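ChrR-like cupin domain-containing protein (PDB 3CJX) is of unknown function but adopts a cupin-like beta fold and belongs to the ChrR-like cupin family. Local coordinates at residues F33-V45 with S133-A145. Residues are numbered along the deposited sequence; the frame is centred on the assembly and turned at random.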
loop_
_atom_site.group_PDB
_atom_site.type_symbol
_atom_site.label_atom_id
_atom_site.label_comp_id
_atom_site.label_asym_id
_atom_site.label_seq_id
_atom_site.Cartn_x
_atom_site.Cartn_y
_atom_site.Cartn_z
ATOM N N PHE A 33 3.753 -4.438 4.696
ATOM C CA PHE A 33 5.086 -4.977 4.537
ATOM C C PHE A 33 5.618 -4.332 3.249
ATOM O O PHE A 33 5.163 -4.674 2.168
ATOM C CB PHE A 33 5.110 -6.504 4.455
ATOM C CG PHE A 33 6.452 -7.091 4.797
ATOM C CD1 PHE A 33 7.590 -6.713 4.086
ATOM C CD2 PHE A 33 6.582 -7.990 5.831
ATOM C CE1 PHE A 33 8.819 -7.217 4.393
ATOM C CE2 PHE A 33 7.808 -8.513 6.143
ATOM C CZ PHE A 33 8.936 -8.128 5.415
ATOM N N PRO A 34 6.576 -3.398 3.361
ATOM C CA PRO A 34 7.056 -2.773 2.148
ATOM C C PRO A 34 7.919 -3.727 1.346
ATOM O O PRO A 34 8.594 -4.567 1.922
ATOM C CB PRO A 34 7.901 -1.606 2.672
ATOM C CG PRO A 34 8.388 -2.071 3.980
ATOM C CD PRO A 34 7.299 -2.906 4.548
ATOM N N LEU A 35 7.854 -3.605 0.026
ATOM C CA LEU A 35 8.641 -4.421 -0.894
ATOM C C LEU A 35 9.568 -3.531 -1.740
ATOM O O LEU A 35 10.795 -3.645 -1.648
ATOM C CB LEU A 35 7.712 -5.278 -1.774
ATOM C CG LEU A 35 6.684 -6.066 -0.949
ATOM C CD1 LEU A 35 5.681 -6.797 -1.824
ATOM C CD2 LEU A 35 7.437 -7.028 -0.024
ATOM N N PHE A 36 8.968 -2.624 -2.517
ATOM C CA PHE A 36 9.707 -1.727 -3.404
ATOM C C PHE A 36 9.197 -0.297 -3.283
ATOM O O PHE A 36 8.008 -0.069 -3.398
ATOM C CB PHE A 36 9.577 -2.204 -4.853
ATOM C CG PHE A 36 10.390 -1.412 -5.823
ATOM C CD1 PHE A 36 11.695 -1.765 -6.088
ATOM C CD2 PHE A 36 9.855 -0.309 -6.463
ATOM C CE1 PHE A 36 12.454 -1.037 -6.972
ATOM C CE2 PHE A 36 10.609 0.427 -7.342
ATOM C CZ PHE A 36 11.903 0.065 -7.601
HETATM N N MSE A 37 10.102 0.664 -3.073
HETATM C CA MSE A 37 9.724 2.083 -2.935
HETATM C C MSE A 37 10.626 3.012 -3.728
HETATM O O MSE A 37 11.826 3.093 -3.475
HETATM C CB MSE A 37 9.753 2.492 -1.481
HETATM C CG MSE A 37 9.101 1.477 -0.620
HETATM SE SE MSE A 37 8.238 2.262 0.856
HETATM C CE MSE A 37 6.636 2.806 -0.099
ATOM N N ASP A 38 10.030 3.719 -4.679
ATOM C CA ASP A 38 10.740 4.644 -5.565
ATOM C C ASP A 38 10.026 5.980 -5.493
ATOM O O ASP A 38 9.146 6.243 -6.304
ATOM C CB ASP A 38 10.731 4.106 -7.003
ATOM C CG ASP A 38 11.499 4.988 -7.977
ATOM O OD1 ASP A 38 11.750 6.178 -7.662
ATOM O OD2 ASP A 38 11.851 4.491 -9.079
ATOM N N PRO A 39 10.390 6.827 -4.517
ATOM C CA PRO A 39 9.760 8.142 -4.379
ATOM C C PRO A 39 9.977 9.086 -5.556
ATOM O O PRO A 39 9.181 10.002 -5.765
ATOM C CB PRO A 39 10.447 8.739 -3.153
ATOM C CG PRO A 39 11.085 7.604 -2.461
ATOM C CD PRO A 39 11.415 6.606 -3.487
ATOM N N TYR A 40 11.013 8.833 -6.337
ATOM C CA TYR A 40 11.384 9.714 -7.418
ATOM C C TYR A 40 10.527 9.453 -8.655
ATOM O O TYR A 40 10.123 10.399 -9.310
ATOM C CB TYR A 40 12.902 9.631 -7.621
ATOM C CG TYR A 40 13.557 9.737 -6.254
ATOM C CD1 TYR A 40 13.537 10.940 -5.547
ATOM C CD2 TYR A 40 14.089 8.617 -5.626
ATOM C CE1 TYR A 40 14.075 11.038 -4.261
ATOM C CE2 TYR A 40 14.629 8.703 -4.350
ATOM C CZ TYR A 40 14.615 9.912 -3.668
ATOM O OH TYR A 40 15.172 9.975 -2.405
ATOM N N ASN A 41 10.197 8.197 -8.947
ATOM C CA ASN A 41 9.271 7.894 -10.056
ATOM C C ASN A 41 7.863 7.659 -9.570
ATOM O O ASN A 41 6.998 7.254 -10.351
ATOM C CB ASN A 41 9.716 6.656 -10.805
ATOM C CG ASN A 41 11.009 6.857 -11.476
ATOM O OD1 ASN A 41 11.340 7.978 -11.900
ATOM N ND2 ASN A 41 11.783 5.781 -11.578
ATOM N N GLY A 42 7.635 7.887 -8.282
ATOM C CA GLY A 42 6.317 7.691 -7.705
ATOM C C GLY A 42 5.823 6.271 -7.915
ATOM O O GLY A 42 4.891 6.039 -8.697
ATOM N N LEU A 43 6.459 5.312 -7.248
ATOM C CA LEU A 43 6.038 3.917 -7.375
ATOM C C LEU A 43 6.271 3.138 -6.082
ATOM O O LEU A 43 7.332 3.259 -5.474
ATOM C CB LEU A 43 6.794 3.266 -8.533
ATOM C CG LEU A 43 6.469 1.801 -8.806
ATOM C CD1 LEU A 43 4.974 1.598 -9.140
ATOM C CD2 LEU A 43 7.358 1.357 -9.941
HETATM N N MSE A 44 5.271 2.379 -5.643
HETATM C CA MSE A 44 5.445 1.526 -4.471
HETATM C C MSE A 44 4.792 0.197 -4.721
HETATM O O MSE A 44 3.668 0.160 -5.204
HETATM C CB MSE A 44 4.777 2.049 -3.208
HETATM C CG MSE A 44 4.479 3.479 -3.147
HETATM SE SE MSE A 44 3.630 3.860 -1.432
HETATM C CE MSE A 44 1.876 4.373 -2.097
ATOM N N VAL A 45 5.483 -0.880 -4.369
ATOM C CA VAL A 45 4.930 -2.211 -4.456
ATOM C C VAL A 45 4.886 -2.685 -3.010
ATOM O O VAL A 45 5.925 -2.778 -2.372
ATOM C CB VAL A 45 5.781 -3.119 -5.352
ATOM C CG1 VAL A 45 5.138 -4.516 -5.471
ATOM C CG2 VAL A 45 5.967 -2.476 -6.712
ATOM N N SER A 133 -0.467 11.362 0.207
ATOM C CA SER A 133 0.373 10.232 0.578
ATOM C C SER A 133 1.178 9.758 -0.640
ATOM O O SER A 133 0.690 8.943 -1.410
ATOM C CB SER A 133 -0.457 9.072 1.147
ATOM O OG SER A 133 -1.089 9.400 2.379
ATOM N N ASP A 134 2.383 10.294 -0.846
ATOM C CA ASP A 134 3.253 9.806 -1.944
ATOM C C ASP A 134 4.255 8.789 -1.386
ATOM O O ASP A 134 4.326 8.580 -0.165
ATOM C CB ASP A 134 3.992 10.944 -2.672
ATOM C CG ASP A 134 4.869 11.765 -1.747
ATOM O OD1 ASP A 134 4.881 11.494 -0.521
ATOM O OD2 ASP A 134 5.535 12.702 -2.251
ATOM N N ALA A 135 5.014 8.166 -2.291
ATOM C CA ALA A 135 6.024 7.171 -1.934
ATOM C C ALA A 135 6.963 7.697 -0.838
ATOM O O ALA A 135 7.328 6.984 0.107
ATOM C CB ALA A 135 6.805 6.765 -3.169
ATOM N N GLY A 136 7.334 8.957 -0.956
ATOM C CA GLY A 136 8.205 9.570 0.032
ATOM C C GLY A 136 7.592 9.595 1.421
ATOM O O GLY A 136 8.251 9.231 2.388
ATOM N N VAL A 137 6.330 10.015 1.516
ATOM C CA VAL A 137 5.651 10.109 2.807
ATOM C C VAL A 137 5.540 8.739 3.461
ATOM O O VAL A 137 5.857 8.572 4.645
ATOM C CB VAL A 137 4.229 10.743 2.678
ATOM C CG1 VAL A 137 3.425 10.543 3.977
ATOM C CG2 VAL A 137 4.310 12.231 2.306
ATOM N N ILE A 138 5.105 7.762 2.674
ATOM C CA ILE A 138 4.945 6.400 3.157
ATOM C C ILE A 138 6.290 5.840 3.597
ATOM O O ILE A 138 6.376 5.207 4.657
ATOM C CB ILE A 138 4.283 5.474 2.122
ATOM C CG1 ILE A 138 2.893 5.983 1.746
ATOM C CG2 ILE A 138 4.112 4.090 2.698
ATOM C CD1 ILE A 138 1.963 6.130 2.937
ATOM N N LYS A 139 7.336 6.108 2.821
ATOM C CA LYS A 139 8.677 5.646 3.187
ATOM C C LYS A 139 9.105 6.205 4.537
ATOM O O LYS A 139 9.677 5.483 5.348
ATOM C CB LYS A 139 9.714 6.011 2.119
ATOM C CG LYS A 139 11.081 5.325 2.311
ATOM C CD LYS A 139 12.016 5.601 1.126
ATOM C CE LYS A 139 13.353 4.879 1.238
ATOM N NZ LYS A 139 14.126 5.242 2.470
ATOM N N ASN A 140 8.838 7.485 4.779
ATOM C CA ASN A 140 9.172 8.081 6.086
ATOM C C ASN A 140 8.476 7.336 7.229
ATOM O O ASN A 140 9.128 7.024 8.230
ATOM C CB ASN A 140 8.870 9.584 6.144
ATOM C CG ASN A 140 9.785 10.401 5.235
ATOM O OD1 ASN A 140 10.488 9.860 4.377
ATOM N ND2 ASN A 140 9.776 11.707 5.418
ATOM N N TRP A 141 7.182 7.049 7.102
ATOM C CA TRP A 141 6.511 6.298 8.162
ATOM C C TRP A 141 7.123 4.911 8.276
ATOM O O TRP A 141 7.347 4.428 9.390
ATOM C CB TRP A 141 5.003 6.169 7.948
ATOM C CG TRP A 141 4.376 5.370 9.049
ATOM C CD1 TRP A 141 3.918 5.837 10.242
ATOM C CD2 TRP A 141 4.192 3.955 9.075
ATOM N NE1 TRP A 141 3.439 4.803 11.000
ATOM C CE2 TRP A 141 3.607 3.637 10.309
ATOM C CE3 TRP A 141 4.467 2.926 8.171
ATOM C CZ2 TRP A 141 3.281 2.343 10.658
ATOM C CZ3 TRP A 141 4.139 1.646 8.514
ATOM C CH2 TRP A 141 3.550 1.359 9.743
ATOM N N VAL A 142 7.397 4.275 7.135
ATOM C CA VAL A 142 7.998 2.928 7.146
ATOM C C VAL A 142 9.313 2.910 7.934
ATOM O O VAL A 142 9.478 2.118 8.864
ATOM C CB VAL A 142 8.279 2.383 5.707
ATOM C CG1 VAL A 142 9.267 1.192 5.760
ATOM C CG2 VAL A 142 6.964 2.037 4.966
ATOM N N ASP A 143 10.228 3.805 7.576
ATOM C CA ASP A 143 11.542 3.856 8.224
ATOM C C ASP A 143 11.407 4.166 9.709
ATOM O O ASP A 143 12.173 3.650 10.515
ATOM C CB ASP A 143 12.464 4.863 7.531
ATOM C CG ASP A 143 12.891 4.413 6.138
ATOM O OD1 ASP A 143 13.000 3.180 5.910
ATOM O OD2 ASP A 143 13.144 5.303 5.277
ATOM N N ARG A 144 10.431 5.000 10.062
ATOM C CA ARG A 144 10.149 5.313 11.465
ATOM C C ARG A 144 9.526 4.104 12.147
ATOM O O ARG A 144 9.831 3.818 13.310
ATOM C CB ARG A 144 9.229 6.554 11.594
ATOM C CG ARG A 144 8.305 6.627 12.879
ATOM C CD ARG A 144 7.592 8.005 13.082
ATOM N NE ARG A 144 7.213 8.634 11.806
ATOM C CZ ARG A 144 7.945 9.535 11.126
ATOM N NH1 ARG A 144 9.122 9.984 11.588
ATOM N NH2 ARG A 144 7.492 10.008 9.961
ATOM N N ALA A 145 8.647 3.402 11.430
ATOM C CA ALA A 145 7.961 2.238 11.995
ATOM C C ALA A 145 8.954 1.116 12.283
ATOM O O ALA A 145 8.838 0.433 13.298
ATOM C CB ALA A 145 6.853 1.767 11.065
#
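Ala135, Ile138 and Val142 of helix 135-145 pack against one face of the hairpin formed by strands 33-38 and 43-45, an apolar helix-on-sheet contact where the helix that follows strand 129-133 of one sheet packs on strands 30-38 and 43-50 of the other. Strand 33-38 and the helix run 8.4 Å apart at their closest axis approach, their directions 128° apart. At the first helical turn Ala135 CB lies 3.5 Å from Pro39 CA and 4.0 Å from Met44 CG, tucked in at the hairpin's turn. One turn on, Ile138 is met by both selenomethionines, each crossing it at about a right angle: Met44 SE comes to 3.9 Å from Ile138 CG1, and Met37 CE to 4.0 Å from Ile138 CG2. With CG1 beside the backbone N (chi1 -60°) and CG2 beside the carbonyl carbon, both branches meet Met44 SE, and CG2 also takes the methyl of Met37. Farther along, Val142 CG1 reaches Pro34 CG at 3.8 Å. Lys139 passes Pro39 with its aliphatic chain and carries its amine to a salt bridge with Asp143. Asp134 caps the helix start through Val137 N. Strand 110-117 adjoins strand 43-50, with Leu116 touching Met44, and strand 156-157 flanks strand 30-38 on its other side, where Ala157 meets Lys139.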